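Local coordinates for Lmaj004144AAA protein (Leishmania major, PDB 1Y63) that probably transfers phosphate between nucleoside tri- and monophosphates as an adenylate kinase of the AK6 subfamily, and is thought also to hydrolyse ATP during maturation of the 40S ribosomal subunit, at residues 40-45 and 86-91. Numbering follows the deposited sequence.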
ATOM      1  N   LEU A  40       8.252   4.046   0.996  1.00 19.42           N
ATOM      2  CA  LEU A  40       8.786   2.746   1.458  1.00 18.70           C
ATOM      3  C   LEU A  40       8.068   1.676   0.654  1.00 19.61           C
ATOM      4  O   LEU A  40       6.856   1.481   0.800  1.00 19.36           O
ATOM      5  CB  LEU A  40       8.520   2.487   2.932  1.00 22.09           C
ATOM      6  CG  LEU A  40       9.224   3.267   4.025  1.00 27.19           C
ATOM      7  CD1 LEU A  40       8.657   4.662   4.203  1.00 32.31           C
ATOM      8  CD2 LEU A  40       9.068   2.478   5.316  1.00 26.50           C
ATOM      9  N   GLU A  41       8.791   1.042  -0.259  1.00 20.03           N
ATOM     10  CA  GLU A  41       8.254  -0.035  -1.076  1.00 19.17           C
ATOM     11  C   GLU A  41       8.491  -1.331  -0.312  1.00 20.67           C
ATOM     12  O   GLU A  41       9.542  -1.929  -0.395  1.00 20.39           O
ATOM     13  CB  GLU A  41       8.926  -0.021  -2.479  1.00 22.39           C
ATOM     14  CG  GLU A  41       8.277  -0.895  -3.537  1.00 20.40           C
ATOM     15  CD  GLU A  41       8.701  -0.575  -4.985  1.00 23.85           C
ATOM     16  OE1 GLU A  41       9.297   0.501  -5.277  1.00 25.44           O
ATOM     17  OE2 GLU A  41       8.467  -1.434  -5.847  1.00 24.65           O
ATOM     18  N   VAL A  42       7.488  -1.766   0.444  1.00 20.21           N
ATOM     19  CA  VAL A  42       7.683  -2.868   1.383  1.00 18.63           C
ATOM     20  C   VAL A  42       8.077  -4.184   0.713  1.00 19.92           C
ATOM     21  O   VAL A  42       8.876  -4.957   1.272  1.00 21.04           O
ATOM     22  CB  VAL A  42       6.414  -3.013   2.258  1.00 21.57           C
ATOM     23  CG1 VAL A  42       6.524  -4.207   3.193  1.00 21.49           C
ATOM     24  CG2 VAL A  42       6.212  -1.734   3.025  1.00 22.46           C
ATOM     25  N   GLY A  43       7.550  -4.453  -0.480  1.00 20.48           N
ATOM     26  CA  GLY A  43       7.959  -5.662  -1.200  1.00 23.52           C
ATOM     27  C   GLY A  43       9.473  -5.737  -1.446  1.00 21.04           C
ATOM     28  O   GLY A  43      10.080  -6.821  -1.403  1.00 24.18           O
ATOM     29  N   LYS A  44      10.093  -4.591  -1.717  1.00 20.62           N
ATOM     30  CA  LYS A  44      11.545  -4.518  -1.878  1.00 21.63           C
ATOM     31  C   LYS A  44      12.243  -4.796  -0.551  1.00 22.79           C
ATOM     32  O   LYS A  44      13.230  -5.521  -0.506  1.00 22.29           O
ATOM     33  CB  LYS A  44      11.959  -3.172  -2.466  1.00 23.45           C
ATOM     34  CG  LYS A  44      11.581  -3.032  -3.942  1.00 24.53           C
ATOM     35  CD  LYS A  44      12.239  -1.811  -4.578  1.00 32.77           C
ATOM     36  CE  LYS A  44      12.055  -1.810  -6.093  1.00 39.10           C
ATOM     37  NZ  LYS A  44      12.952  -0.812  -6.741  1.00 41.74           N
ATOM     38  N   LEU A  45      11.696  -4.290   0.556  1.00 20.32           N
ATOM     39  CA  LEU A  45      12.293  -4.586   1.863  1.00 19.03           C
ATOM     40  C   LEU A  45      12.241  -6.069   2.152  1.00 21.62           C
ATOM     41  O   LEU A  45      13.202  -6.658   2.652  1.00 20.68           O
ATOM     42  CB  LEU A  45      11.574  -3.836   2.985  1.00 21.11           C
ATOM     43  CG  LEU A  45      11.629  -2.322   2.860  1.00 24.27           C
ATOM     44  CD1 LEU A  45      10.814  -1.688   3.972  1.00 24.41           C
ATOM     45  CD2 LEU A  45      13.052  -1.810   2.886  1.00 24.83           C
ATOM     46  N   HIS A  86       5.768   9.722   5.485  1.00 18.11           N
ATOM     47  CA  HIS A  86       6.085   8.462   4.836  1.00 17.60           C
ATOM     48  C   HIS A  86       4.877   7.925   4.113  1.00 18.52           C
ATOM     49  O   HIS A  86       3.757   7.971   4.643  1.00 20.01           O
ATOM     50  CB  HIS A  86       6.605   7.430   5.859  1.00 20.17           C
ATOM     51  CG  HIS A  86       7.713   7.974   6.717  1.00 19.03           C
ATOM     52  ND1 HIS A  86       7.489   8.545   7.949  1.00 19.22           N
ATOM     53  CD2 HIS A  86       9.047   8.065   6.498  1.00 22.45           C
ATOM     54  CE1 HIS A  86       8.637   8.999   8.441  1.00 22.12           C
ATOM     55  NE2 HIS A  86       9.604   8.705   7.587  1.00 20.12           N
ATOM     56  N   VAL A  87       5.108   7.416   2.907  1.00 18.35           N
ATOM     57  CA  VAL A  87       4.057   6.736   2.141  1.00 20.95           C
ATOM     58  C   VAL A  87       4.501   5.297   1.945  1.00 19.67           C
ATOM     59  O   VAL A  87       5.506   5.010   1.274  1.00 21.08           O
ATOM     60  CB  VAL A  87       3.678   7.468   0.813  1.00 18.91           C
ATOM     61  CG1 VAL A  87       4.890   7.726  -0.105  1.00 20.71           C
ATOM     62  CG2 VAL A  87       2.574   6.703   0.077  1.00 20.40           C
ATOM     63  N   VAL A  88       3.794   4.406   2.600  1.00 17.73           N
ATOM     64  CA  VAL A  88       4.146   2.993   2.599  1.00 18.76           C
ATOM     65  C   VAL A  88       3.275   2.306   1.549  1.00 20.83           C
ATOM     66  O   VAL A  88       2.087   2.632   1.401  1.00 21.32           O
ATOM     67  CB  VAL A  88       3.883   2.366   3.966  1.00 20.82           C
ATOM     68  CG1 VAL A  88       4.169   0.881   3.946  1.00 22.35           C
ATOM     69  CG2 VAL A  88       4.766   3.035   5.004  1.00 23.60           C
ATOM     70  N   ASP A  89       3.884   1.362   0.841  1.00 18.04           N
ATOM     71  CA  ASP A  89       3.298   0.739  -0.339  1.00 18.73           C
ATOM     72  C   ASP A  89       3.382  -0.769  -0.154  1.00 18.97           C
ATOM     73  O   ASP A  89       4.482  -1.303  -0.114  1.00 18.33           O
ATOM     74  CB  ASP A  89       4.147   1.267  -1.512  1.00 19.92           C
ATOM     75  CG  ASP A  89       4.125   0.428  -2.725  1.00 19.20           C
ATOM     76  OD1 ASP A  89       3.292  -0.460  -2.875  1.00 22.17           O
ATOM     77  OD2 ASP A  89       4.958   0.759  -3.611  1.00 21.88           O
ATOM     78  N   TYR A  90       2.239  -1.444   0.032  1.00 17.49           N
ATOM     79  CA  TYR A  90       2.237  -2.925   0.227  1.00 18.61           C
ATOM     80  C   TYR A  90       0.888  -3.522  -0.065  1.00 18.79           C
ATOM     81  O   TYR A  90      -0.125  -2.889   0.215  1.00 20.06           O
ATOM     82  CB  TYR A  90       2.658  -3.309   1.668  1.00 18.62           C
ATOM     83  CG  TYR A  90       3.144  -4.745   1.849  1.00 18.30           C
ATOM     84  CD1 TYR A  90       4.025  -5.331   0.947  1.00 20.34           C
ATOM     85  CD2 TYR A  90       2.803  -5.474   2.991  1.00 19.43           C
ATOM     86  CE1 TYR A  90       4.504  -6.629   1.150  1.00 19.50           C
ATOM     87  CE2 TYR A  90       3.301  -6.754   3.207  1.00 21.19           C
ATOM     88  CZ  TYR A  90       4.144  -7.315   2.288  1.00 22.38           C
ATOM     89  OH  TYR A  90       4.623  -8.599   2.501  1.00 25.83           O
ATOM     90  N   HIS A  91       0.884  -4.763  -0.555  1.00 18.99           N
ATOM     91  CA  HIS A  91      -0.350  -5.450  -0.927  1.00 20.99           C
ATOM     92  C   HIS A  91      -1.126  -5.919   0.303  1.00 25.86           C
ATOM     93  O   HIS A  91      -2.309  -6.198   0.202  1.00 30.62           O
ATOM     94  CB  HIS A  91      -0.065  -6.612  -1.885  1.00 21.52           C
ATOM     95  CG  HIS A  91       0.758  -7.710  -1.287  1.00 24.07           C
ATOM     96  ND1 HIS A  91       2.084  -7.907  -1.589  1.00 33.93           N
ATOM     97  CD2 HIS A  91       0.428  -8.681  -0.405  1.00 31.77           C
ATOM     98  CE1 HIS A  91       2.543  -8.950  -0.914  1.00 26.56           C
ATOM     99  NE2 HIS A  91       1.561  -9.429  -0.177  1.00 36.56           N
TER
HETATM  100  O   HOH W   1       5.830  -2.857  -2.099  1.00 16.69           O
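L40 meets the neighbouring strand through both its backbone polar groups: its N donates to V87 O at 2.9 Å in a nearly straight bond, and its O accepts from D89 N at 3.0 Å. This alternation on V87 and D89, astride V88, defines a parallel pairing of the edge strand 37-41 with strand 85-89 in the P-loop kinase core. L40 CD1 packs 3.8 Å from H86 CB; beyond it, H86 NE2 joins S82 in binding a manganese ion while H86 ND1 is hydrogen-bonded to N12 OD1. On the other sheet face, the E41 and D89 side chains run side by side, E41 CG 3.7 Å from D89 OD2, with carboxylate planes 23° apart. At V42 the chain turns into helix 42-48, yet V42 N still donates to D89 O at 3.1 Å. With CG1 anti to its backbone N (chi1 176°), V42 sets that methyl over the centre of the Y90 ring, a CH-pi contact 3.6 Å from the centroid and 12° off the normal; CG2 presses tightly on V88 CG1 at 3.4 Å. A water accepts from G43 N and donates to D89 O, so two donors grip this carbonyl where strand pairing gives way to helix. D89 OD2 shares hydrogen bonds with T24 OG1 and H39 NE2, which fix the carboxylate beside the P-loop.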